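Glycoside hydrolase family 31 (Trueperella pyogenes, PDB 5I0F) degrades cycloalternan, a cyclic glucose oligosaccharide, probably as a retaining family 31 glycosidase that works through a covalent glycosyl-enzyme intermediate. Local coordinates at residues 18-23 and 31-36; 102-107 and 126-131; 579-584 and 721-726; 630-635 and 675-680. One frame throughout, in Å; residues are numbered along the deposited sequence.

Contact 1. Residues 18-23 and 31-36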
# COMPACT_ATOMS: atom_id res chain seq x y z
N ASP A 18 14.69 14.47 17.59
CA ASP A 18 15.52 15.60 17.15
C ASP A 18 14.73 16.70 16.39
O ASP A 18 15.32 17.46 15.62
CB ASP A 18 16.66 15.06 16.25
CG ASP A 18 16.14 14.37 14.99
OD1 ASP A 18 14.91 14.17 14.86
OD2 ASP A 18 16.98 14.04 14.12
N GLN A 19 13.41 16.78 16.61
CA GLN A 19 12.54 17.64 15.81
C GLN A 19 11.72 18.64 16.61
O GLN A 19 11.71 18.61 17.83
CB GLN A 19 11.62 16.81 14.92
CG GLN A 19 10.55 16.01 15.63
CD GLN A 19 9.61 15.37 14.62
OE1 GLN A 19 9.83 14.24 14.15
NE2 GLN A 19 8.60 16.12 14.22
N LEU A 20 11.07 19.54 15.87
CA LEU A 20 9.98 20.34 16.41
C LEU A 20 8.65 19.57 16.34
O LEU A 20 8.41 18.85 15.37
CB LEU A 20 9.82 21.62 15.61
CG LEU A 20 10.99 22.59 15.61
CD1 LEU A 20 10.65 23.80 14.76
CD2 LEU A 20 11.32 23.00 17.03
N TYR A 21 7.80 19.76 17.34
CA TYR A 21 6.42 19.23 17.32
C TYR A 21 5.43 20.28 17.85
O TYR A 21 5.50 20.63 19.03
CB TYR A 21 6.28 17.94 18.14
CG TYR A 21 4.89 17.36 17.95
CD1 TYR A 21 4.51 16.82 16.71
CD2 TYR A 21 3.93 17.42 18.96
CE1 TYR A 21 3.23 16.32 16.51
CE2 TYR A 21 2.64 16.91 18.76
CZ TYR A 21 2.30 16.36 17.53
OH TYR A 21 1.04 15.85 17.30
N PRO A 22 4.52 20.80 17.02
CA PRO A 22 4.35 20.44 15.61
C PRO A 22 5.51 20.88 14.73
O PRO A 22 6.22 21.83 15.05
CB PRO A 22 3.06 21.16 15.21
CG PRO A 22 2.86 22.24 16.21
CD PRO A 22 3.47 21.73 17.49
N ALA A 23 5.70 20.16 13.62
CA ALA A 23 6.85 20.39 12.73
C ALA A 23 6.75 21.74 12.05
O ALA A 23 7.78 22.31 11.74
CB ALA A 23 6.96 19.28 11.69
N LEU A 31 4.78 24.31 21.61
CA LEU A 31 5.82 23.87 20.70
C LEU A 31 6.82 23.06 21.51
O LEU A 31 7.43 23.59 22.44
CB LEU A 31 6.53 25.06 20.06
CG LEU A 31 7.63 24.72 19.05
CD1 LEU A 31 7.06 23.88 17.90
CD2 LEU A 31 8.35 25.95 18.51
N THR A 32 7.00 21.78 21.16
CA THR A 32 8.00 20.91 21.76
C THR A 32 9.24 20.93 20.88
O THR A 32 9.14 20.77 19.67
CB THR A 32 7.48 19.46 21.88
OG1 THR A 32 6.30 19.47 22.67
CG2 THR A 32 8.49 18.55 22.54
N ILE A 33 10.41 21.11 21.51
CA ILE A 33 11.68 21.24 20.81
C ILE A 33 12.59 20.10 21.23
O ILE A 33 12.95 20.01 22.41
CB ILE A 33 12.36 22.58 21.14
CG1 ILE A 33 11.44 23.74 20.74
CG2 ILE A 33 13.68 22.70 20.40
CD1 ILE A 33 11.87 25.08 21.26
N GLY A 34 13.00 19.28 20.26
CA GLY A 34 13.90 18.14 20.48
C GLY A 34 15.25 18.27 19.77
O GLY A 34 15.34 18.85 18.70
N ALA A 35 16.28 17.73 20.41
CA ALA A 35 17.62 17.61 19.80
C ALA A 35 18.28 16.38 20.38
O ALA A 35 17.93 15.94 21.47
CB ALA A 35 18.46 18.85 20.08
N THR A 36 19.21 15.79 19.62
CA THR A 36 20.00 14.69 20.11
C THR A 36 21.50 15.05 20.08
O THR A 36 21.93 15.93 19.32
CB THR A 36 19.79 13.40 19.30
OG1 THR A 36 20.23 13.60 17.96
CG2 THR A 36 18.31 12.99 19.29
O HOH W 1 3.81 20.44 21.32

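Contact 2. Residues 102-107 and 126-131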
# COMPACT_ATOMS: atom_id res chain seq x y z
N ASP A 102 3.55 34.88 18.59
CA ASP A 102 3.46 35.12 17.15
C ASP A 102 4.53 36.13 16.72
O ASP A 102 4.22 37.21 16.22
CB ASP A 102 2.04 35.61 16.77
CG ASP A 102 1.76 35.51 15.27
OD1 ASP A 102 2.64 35.12 14.49
OD2 ASP A 102 0.62 35.81 14.85
N GLN A 103 5.79 35.78 16.92
CA GLN A 103 6.93 36.61 16.54
C GLN A 103 7.97 35.68 15.93
O GLN A 103 8.17 34.56 16.43
CB GLN A 103 7.53 37.33 17.75
CG GLN A 103 6.56 38.15 18.59
CD GLN A 103 7.19 38.74 19.84
OE1 GLN A 103 8.40 38.64 20.06
NE2 GLN A 103 6.36 39.38 20.68
N ASP A 104 8.61 36.11 14.85
CA ASP A 104 9.68 35.32 14.26
C ASP A 104 10.93 35.36 15.14
O ASP A 104 11.17 36.33 15.86
CB ASP A 104 10.02 35.80 12.85
CG ASP A 104 8.89 35.57 11.87
OD1 ASP A 104 7.93 34.83 12.21
OD2 ASP A 104 8.96 36.14 10.76
N ALA A 105 11.70 34.28 15.08
CA ALA A 105 12.86 34.11 15.95
C ALA A 105 13.89 33.22 15.27
O ALA A 105 13.66 32.69 14.18
CB ALA A 105 12.43 33.49 17.27
N THR A 106 15.01 33.06 15.95
CA THR A 106 16.00 32.08 15.57
C THR A 106 16.34 31.29 16.84
O THR A 106 16.16 31.80 17.95
CB THR A 106 17.21 32.77 14.92
OG1 THR A 106 18.06 31.78 14.34
CG2 THR A 106 18.01 33.56 15.90
N TYR A 107 16.79 30.05 16.70
CA TYR A 107 17.21 29.27 17.87
C TYR A 107 18.43 28.42 17.57
O TYR A 107 18.71 28.11 16.42
CB TYR A 107 16.06 28.42 18.47
CG TYR A 107 15.50 27.37 17.52
CD1 TYR A 107 14.52 27.70 16.60
CD2 TYR A 107 15.96 26.06 17.55
CE1 TYR A 107 14.03 26.74 15.71
CE2 TYR A 107 15.48 25.10 16.67
CZ TYR A 107 14.50 25.44 15.75
OH TYR A 107 14.02 24.49 14.86
N LEU A 126 12.70 30.13 13.37
CA LEU A 126 11.38 29.87 13.92
C LEU A 126 10.42 30.93 13.35
O LEU A 126 10.56 32.13 13.64
CB LEU A 126 11.43 29.94 15.44
CG LEU A 126 10.12 29.67 16.21
CD1 LEU A 126 9.53 28.33 15.82
CD2 LEU A 126 10.36 29.75 17.70
N THR A 127 9.48 30.49 12.51
CA THR A 127 8.50 31.38 11.89
C THR A 127 7.11 30.82 12.14
O THR A 127 6.60 30.05 11.34
CB THR A 127 8.73 31.55 10.39
OG1 THR A 127 8.72 30.27 9.77
CG2 THR A 127 10.07 32.21 10.12
N PRO A 128 6.50 31.20 13.27
CA PRO A 128 5.19 30.68 13.62
C PRO A 128 4.11 31.01 12.58
O PRO A 128 4.16 32.07 11.93
CB PRO A 128 4.87 31.36 14.95
CG PRO A 128 6.18 31.75 15.51
CD PRO A 128 7.04 32.08 14.32
N SER A 129 3.18 30.08 12.45
CA SER A 129 2.07 30.18 11.54
C SER A 129 0.77 30.46 12.29
O SER A 129 0.67 30.22 13.50
CB SER A 129 1.92 28.87 10.75
OG SER A 129 2.99 28.68 9.84
N HIS A 130 -0.21 30.99 11.56
CA HIS A 130 -1.57 31.18 12.07
C HIS A 130 -2.56 30.92 10.95
O HIS A 130 -2.21 31.00 9.77
CB HIS A 130 -1.76 32.58 12.68
CG HIS A 130 -1.73 33.70 11.69
ND1 HIS A 130 -0.55 34.24 11.22
CD2 HIS A 130 -2.73 34.39 11.09
CE1 HIS A 130 -0.83 35.22 10.37
NE2 HIS A 130 -2.14 35.33 10.28
N TRP A 131 -3.79 30.60 11.33
CA TRP A 131 -4.85 30.35 10.36
C TRP A 131 -5.51 31.66 9.95
O TRP A 131 -5.90 32.45 10.80
CB TRP A 131 -5.90 29.37 10.91
CG TRP A 131 -5.40 27.98 11.07
CD1 TRP A 131 -5.02 27.37 12.24
CD2 TRP A 131 -5.22 27.00 10.04
NE1 TRP A 131 -4.62 26.09 12.00
CE2 TRP A 131 -4.73 25.83 10.66
CE3 TRP A 131 -5.43 26.99 8.65
CZ2 TRP A 131 -4.44 24.65 9.94
CZ3 TRP A 131 -5.15 25.82 7.94
CH2 TRP A 131 -4.66 24.66 8.59
O HOH W 2 2.01 33.90 11.94
O HOH W 3 5.71 34.02 10.72

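Contact 3. Residues 579-584 and 721-726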
# COMPACT_ATOMS: atom_id res chain seq x y z
N PHE A 579 -10.43 -19.68 1.40
CA PHE A 579 -10.20 -20.26 0.07
C PHE A 579 -11.48 -20.13 -0.77
O PHE A 579 -11.43 -19.74 -1.94
CB PHE A 579 -9.71 -21.71 0.17
CG PHE A 579 -9.01 -22.24 -1.07
CD1 PHE A 579 -9.73 -22.67 -2.17
CD2 PHE A 579 -7.63 -22.37 -1.09
CE1 PHE A 579 -9.10 -23.18 -3.29
CE2 PHE A 579 -6.97 -22.88 -2.21
CZ PHE A 579 -7.71 -23.28 -3.32
N ALA A 580 -12.64 -20.41 -0.16
CA ALA A 580 -13.94 -20.26 -0.83
C ALA A 580 -14.19 -18.80 -1.24
O ALA A 580 -14.59 -18.50 -2.37
CB ALA A 580 -15.06 -20.78 0.06
N ALA A 581 -13.90 -17.87 -0.33
CA ALA A 581 -14.09 -16.47 -0.63
C ALA A 581 -13.20 -16.00 -1.76
O ALA A 581 -13.67 -15.28 -2.66
CB ALA A 581 -13.86 -15.61 0.60
N ALA A 582 -11.92 -16.40 -1.68
CA ALA A 582 -10.93 -16.00 -2.67
C ALA A 582 -11.30 -16.47 -4.08
O ALA A 582 -10.94 -15.82 -5.06
CB ALA A 582 -9.54 -16.52 -2.28
N THR A 583 -12.03 -17.59 -4.16
CA THR A 583 -12.54 -18.12 -5.42
C THR A 583 -13.44 -17.13 -6.17
O THR A 583 -13.52 -17.16 -7.40
CB THR A 583 -13.26 -19.47 -5.15
OG1 THR A 583 -12.32 -20.39 -4.59
CG2 THR A 583 -13.84 -20.11 -6.40
N PHE A 584 -14.12 -16.26 -5.42
CA PHE A 584 -15.03 -15.26 -5.99
C PHE A 584 -14.50 -13.82 -5.82
O PHE A 584 -15.28 -12.90 -5.56
CB PHE A 584 -16.42 -15.40 -5.34
CG PHE A 584 -17.09 -16.69 -5.67
CD1 PHE A 584 -16.86 -17.83 -4.91
CD2 PHE A 584 -17.89 -16.79 -6.79
CE1 PHE A 584 -17.45 -19.03 -5.26
CE2 PHE A 584 -18.50 -18.00 -7.14
CZ PHE A 584 -18.27 -19.12 -6.37
N ASP A 721 -18.03 -26.78 1.94
CA ASP A 721 -18.17 -26.81 0.48
C ASP A 721 -19.13 -25.76 -0.09
O ASP A 721 -19.33 -25.74 -1.30
CB ASP A 721 -18.54 -28.22 -0.02
CG ASP A 721 -19.77 -28.77 0.63
OD1 ASP A 721 -20.32 -28.21 1.59
OD2 ASP A 721 -20.19 -29.85 0.19
N ILE A 722 -19.69 -24.90 0.76
CA ILE A 722 -20.57 -23.79 0.34
C ILE A 722 -19.99 -22.44 0.78
O ILE A 722 -19.55 -22.31 1.91
CB ILE A 722 -21.97 -23.91 1.00
CG1 ILE A 722 -22.61 -25.27 0.68
CG2 ILE A 722 -22.89 -22.75 0.64
CD1 ILE A 722 -22.97 -25.48 -0.77
N ILE A 723 -20.02 -21.47 -0.12
CA ILE A 723 -19.97 -20.05 0.23
C ILE A 723 -21.24 -19.45 -0.39
O ILE A 723 -21.51 -19.72 -1.55
CB ILE A 723 -18.69 -19.32 -0.25
CG1 ILE A 723 -18.82 -17.80 -0.01
CG2 ILE A 723 -18.35 -19.62 -1.71
CD1 ILE A 723 -17.60 -16.99 -0.42
N PRO A 724 -22.03 -18.66 0.37
CA PRO A 724 -23.26 -18.14 -0.19
C PRO A 724 -23.03 -17.24 -1.41
O PRO A 724 -22.29 -16.25 -1.35
CB PRO A 724 -23.89 -17.37 0.97
CG PRO A 724 -23.35 -18.02 2.19
CD PRO A 724 -21.95 -18.41 1.82
N VAL A 725 -23.63 -17.65 -2.52
CA VAL A 725 -23.47 -16.99 -3.80
C VAL A 725 -24.82 -17.08 -4.48
O VAL A 725 -25.38 -18.19 -4.58
CB VAL A 725 -22.41 -17.66 -4.70
CG1 VAL A 725 -22.43 -17.08 -6.11
CG2 VAL A 725 -21.01 -17.51 -4.09
N TYR A 726 -25.34 -15.94 -4.93
CA TYR A 726 -26.65 -15.87 -5.59
C TYR A 726 -26.49 -15.24 -6.96
O TYR A 726 -25.77 -14.25 -7.11
CB TYR A 726 -27.61 -15.06 -4.72
CG TYR A 726 -27.83 -15.68 -3.36
CD1 TYR A 726 -26.97 -15.41 -2.32
CD2 TYR A 726 -28.88 -16.59 -3.14
CE1 TYR A 726 -27.15 -15.98 -1.06
CE2 TYR A 726 -29.08 -17.18 -1.88
CZ TYR A 726 -28.21 -16.87 -0.85
OH TYR A 726 -28.35 -17.43 0.41

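Contact 4. Residues 630-635 and 675-680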
# COMPACT_ATOMS: atom_id res chain seq x y z
N GLU A 630 -11.98 -22.48 -12.09
CA GLU A 630 -11.80 -22.74 -13.52
C GLU A 630 -13.09 -22.48 -14.28
O GLU A 630 -13.06 -21.82 -15.32
CB GLU A 630 -11.27 -24.16 -13.78
CG GLU A 630 -9.84 -24.39 -13.26
CD GLU A 630 -8.82 -23.57 -14.02
OE1 GLU A 630 -8.49 -23.96 -15.15
OE2 GLU A 630 -8.32 -22.53 -13.49
N ALA A 631 -14.22 -22.98 -13.76
CA ALA A 631 -15.54 -22.73 -14.36
C ALA A 631 -15.93 -21.25 -14.42
O ALA A 631 -16.69 -20.85 -15.30
CB ALA A 631 -16.62 -23.52 -13.62
N LEU A 632 -15.43 -20.45 -13.46
CA LEU A 632 -15.66 -19.01 -13.45
C LEU A 632 -14.83 -18.25 -14.46
O LEU A 632 -15.12 -17.08 -14.69
CB LEU A 632 -15.35 -18.41 -12.08
CG LEU A 632 -16.35 -18.60 -10.97
CD1 LEU A 632 -15.69 -18.12 -9.67
CD2 LEU A 632 -17.65 -17.84 -11.25
N ARG A 633 -13.81 -18.85 -15.05
CA ARG A 633 -12.90 -18.06 -15.91
C ARG A 633 -13.61 -17.27 -17.02
O ARG A 633 -13.33 -16.08 -17.16
CB ARG A 633 -11.77 -18.88 -16.53
CG ARG A 633 -10.71 -17.93 -17.10
CD ARG A 633 -9.31 -18.47 -17.26
NE ARG A 633 -8.82 -19.38 -16.22
CZ ARG A 633 -7.57 -19.83 -16.20
NH1 ARG A 633 -6.69 -19.41 -17.11
NH2 ARG A 633 -7.17 -20.69 -15.26
N PRO A 634 -14.51 -17.91 -17.79
CA PRO A 634 -15.20 -17.16 -18.86
C PRO A 634 -16.02 -15.99 -18.31
O PRO A 634 -16.07 -14.95 -18.94
CB PRO A 634 -16.12 -18.18 -19.53
CG PRO A 634 -15.81 -19.51 -18.91
CD PRO A 634 -14.86 -19.35 -17.79
N TYR A 635 -16.64 -16.16 -17.15
CA TYR A 635 -17.37 -15.09 -16.48
C TYR A 635 -16.43 -13.93 -16.06
O TYR A 635 -16.76 -12.76 -16.27
CB TYR A 635 -18.11 -15.64 -15.25
CG TYR A 635 -18.95 -14.60 -14.53
CD1 TYR A 635 -20.18 -14.17 -15.06
CD2 TYR A 635 -18.51 -14.04 -13.33
CE1 TYR A 635 -20.94 -13.20 -14.40
CE2 TYR A 635 -19.27 -13.09 -12.67
CZ TYR A 635 -20.47 -12.66 -13.21
OH TYR A 635 -21.18 -11.70 -12.53
N ASP A 675 -21.74 -8.24 -12.79
CA ASP A 675 -23.17 -7.90 -12.80
C ASP A 675 -24.06 -8.95 -12.18
O ASP A 675 -25.14 -8.61 -11.72
CB ASP A 675 -23.68 -7.73 -14.23
CG ASP A 675 -23.16 -6.51 -14.93
OD1 ASP A 675 -22.51 -5.64 -14.33
OD2 ASP A 675 -23.46 -6.39 -16.13
N GLU A 676 -23.67 -10.21 -12.20
CA GLU A 676 -24.64 -11.30 -12.01
C GLU A 676 -24.58 -12.05 -10.67
O GLU A 676 -25.59 -12.66 -10.27
CB GLU A 676 -24.53 -12.31 -13.16
CG GLU A 676 -24.61 -11.70 -14.56
CD GLU A 676 -25.92 -10.95 -14.83
OE1 GLU A 676 -26.97 -11.29 -14.24
OE2 GLU A 676 -25.91 -10.00 -15.65
N LEU A 677 -23.45 -12.01 -9.98
CA LEU A 677 -23.25 -12.82 -8.78
C LEU A 677 -23.14 -11.97 -7.54
O LEU A 677 -22.33 -11.03 -7.49
CB LEU A 677 -22.00 -13.69 -8.93
CG LEU A 677 -21.97 -14.69 -10.09
CD1 LEU A 677 -20.67 -15.45 -10.05
CD2 LEU A 677 -23.17 -15.64 -10.06
N LEU A 678 -23.94 -12.30 -6.53
CA LEU A 678 -23.87 -11.68 -5.22
C LEU A 678 -23.13 -12.64 -4.28
O LEU A 678 -23.58 -13.79 -4.10
CB LEU A 678 -25.29 -11.39 -4.69
CG LEU A 678 -25.40 -10.75 -3.30
CD1 LEU A 678 -24.47 -9.57 -3.17
CD2 LEU A 678 -26.83 -10.30 -3.03
N ILE A 679 -22.03 -12.18 -3.68
CA ILE A 679 -21.17 -13.01 -2.85
C ILE A 679 -21.27 -12.61 -1.38
O ILE A 679 -21.28 -11.42 -1.07
CB ILE A 679 -19.67 -12.88 -3.23
CG1 ILE A 679 -19.46 -12.77 -4.75
CG2 ILE A 679 -18.86 -14.02 -2.60
CD1 ILE A 679 -20.02 -13.93 -5.55
N ASN A 680 -21.28 -13.58 -0.48
CA ASN A 680 -21.31 -13.29 0.95
C ASN A 680 -20.43 -14.25 1.75
O ASN A 680 -20.94 -15.25 2.30
CB ASN A 680 -22.75 -13.27 1.48
CG ASN A 680 -22.84 -12.73 2.90
OD1 ASN A 680 -21.85 -12.20 3.44
ND2 ASN A 680 -24.01 -12.86 3.52

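Contact 1. Residues 18-23 and 31-36
A beta hairpin at the start of the N-terminal domain joins the short strand 20-21 to strand 31-37, with L20 facing I33 and Y21 facing T32 in antiparallel register. The end-to-end directions of the two segments differ by 167°. Y21 and T32 form the hydrogen-bonded pair: T32 N gives a nearly straight bond to Y21 O (2.8 Å, 173° at the hydrogen), and Y21 N returns one to T32 O (2.9 Å). Two residues from that pair on each strand, G34 N donates to Q19 O (2.8 Å). L20 and I33 are the non-hydrogen-bonded pair. The side chains of L20 and I33 run side by side in the same direction, CD2 of L20 against CG1 of I33 (3.8 Å), while L20 CA approaches T32 O in a CA-H...O contact. L31 has its CG anti to the backbone N (chi1 -178°), which carries CD1 in toward the other strand, 3.6 Å from P22 O and also near L20 CB. T32 turns to the other face together with Y21; there one water donates to Y21 O (2.9 Å) and is also hydrogen-bonded to T32 OG1. The Q19 amide folds back along its own strand, its NE2 donating to L20 O (3.0 Å). The carboxylate of D18 is held by R5 and S16. The peptide from Y21 to P22 is cis, where the strand ends. The pairing implies a hairpin with an apolar face at L20, L31 and I33 and a more polar face at Y21 and T32, where one water bridges the strands.

Contact 2. Residues 102-107 and 126-131
L126 and Y107 meet at about a right angle: CB of L126 sits at the edge of the tyrosine ring, near its plane and 4.0 Å from CD1. Y107 has CG between its backbone N and carbonyl carbon (chi1 62°), which turns the ring edge to L126 CB, while its OH is hydrogen-bonded to H4 NE2. On the same face, CB of A105 faces CB of L126 at 4.1 Å. These two residues form an antiparallel hydrogen-bonded pair, in which A105 N bonds to L126 O (2.8 Å) and L126 N to A105 O. Beyond the pair the side chains lie aslant. The carboxylate of D104 crosses T127 and P128, with OD1 at 3.5 Å from T127 CA; its other oxygen, OD2, is hydrogen-bonded to S157 OG. P128 puts CD 3.4 Å from Q103 O, a buried carbonyl oxygen with no polar partner in the model. Farther along, the carboxylate of D102 and the ring of H130 are inclined by 58°, with no direct bond between the carboxylate and ND1. A water bridges them instead: it donates to D102 OD1 and P128 O and lies in the H130 ring plane, 2.7 Å from ND1. A second water donates to D104 OD1 and again to P128 O (2.8 Å), so two waters grip that carbonyl. This is the end of the antiparallel strand pair 105-113 and 118-126 within the N-terminal sheet, splaying into a water-bridged loop as the chain leaves one sheet for strand 130-132 of the next.

Contact 3. Residues 579-584 and 721-726
The last turn of helix 572-583 faces an extended run that enters strand 725-728, and the backbones stay apart: A580 CA and I723 CA are separated by 6.1 Å, and no hydrogen bond crosses. I723 carries most of the apolar contact. Its CG1 lies anti to the backbone N (chi1 172°) and the chain continues fully extended, which lays CD1 against the helix backbone, 3.6 Å from A581 CA. The same methyl comes within 4.1 Å of A581 CB. The other branch, CG2, fits between A580 CB (3.9 Å) and CE1 of the F584 ring (3.7 Å). The interface joins a helix of the family 31 TIM barrel, the one between barrel strands 558-561 and 587-590, to the antiparallel sheet of the C-terminal domain. F584 N is hydrogen-bonded to A581 O (3.0 Å), and A580 O lies at the edge of the F584 ring, in its plane. V725 approaches F584 differently from I723: its CG2 stands over the centre of one ring face in a CH-pi contact, 3.9 Å from the centroid and 9° off the normal. F584 and I723 run antiparallel past one another, whereas F584 and V725 are set at a slant. Outside the pair, Y625 of helix 617-646 packs on A580, and F584 O accepts a hydrogen bond from Y671 OH.

Contact 4. Residues 630-635 and 675-680
Helix 617-646, kinked at P634 and Y635, passes the short strand 677-679 with its backbone well clear, the nearest CA atoms being Y635 CA and E676 CA at 9.3 Å, so side chains make the contact. Y635 spans most of the gap. With CG anti to the backbone N (chi1 -177°) its ring extends to the loop before the strand, where E676 N donates to the phenol OH (2.9 Å, 152° at the hydrogen). The same OH is hydrogen-bonded to L673 O, so the phenol ties the helix to two points of the chain around the turn between strands 671-673 and 677-679. In that turn D675 forms a salt bridge with R652. These strands belong to the antiparallel sheet of the C-terminal domain, and the long helix lies largely in the TIM-barrel range; the contact is thus a domain junction in a family 31 enzyme. E676 crosses the tyrosine at about a right angle, its carboxylate and the ring inclined by 80°; CG lies at the ring edge, 4.0 Å from CE1. The E676 chain is bent at chi2, which leads the carboxylate away from the helix to a salt bridge with R728. At the other side of the phenol, L677 passes the ring and sets CD1 3.8 Å from Y635 CE2. That methyl also meets L632 CD2 (4.0 Å), one helical turn back.

In the fold
The four contacts fall into two pairs on opposite sides of the chain's centre. Contacts 1 and 2, with centres about 14 Å apart, share the antiparallel sheet of the N-terminal domain and touch through L31 CD2 and L126 CD1. Contacts 3 and 4, centres about 10 Å apart, reach neighbouring strands 725-728 and 677-679 of the C-terminal sheet; contact 4 is nested along the chain inside the loop closed by contact 3. Contacts 1 and 2 come in series before both. Centres of the two pairs are 52 to 60 Å apart: the first pair lies within the N-terminal beta region and its exit to the next sheet, while the second fastens the C-terminal sheet onto helices on the outside of the TIM barrel.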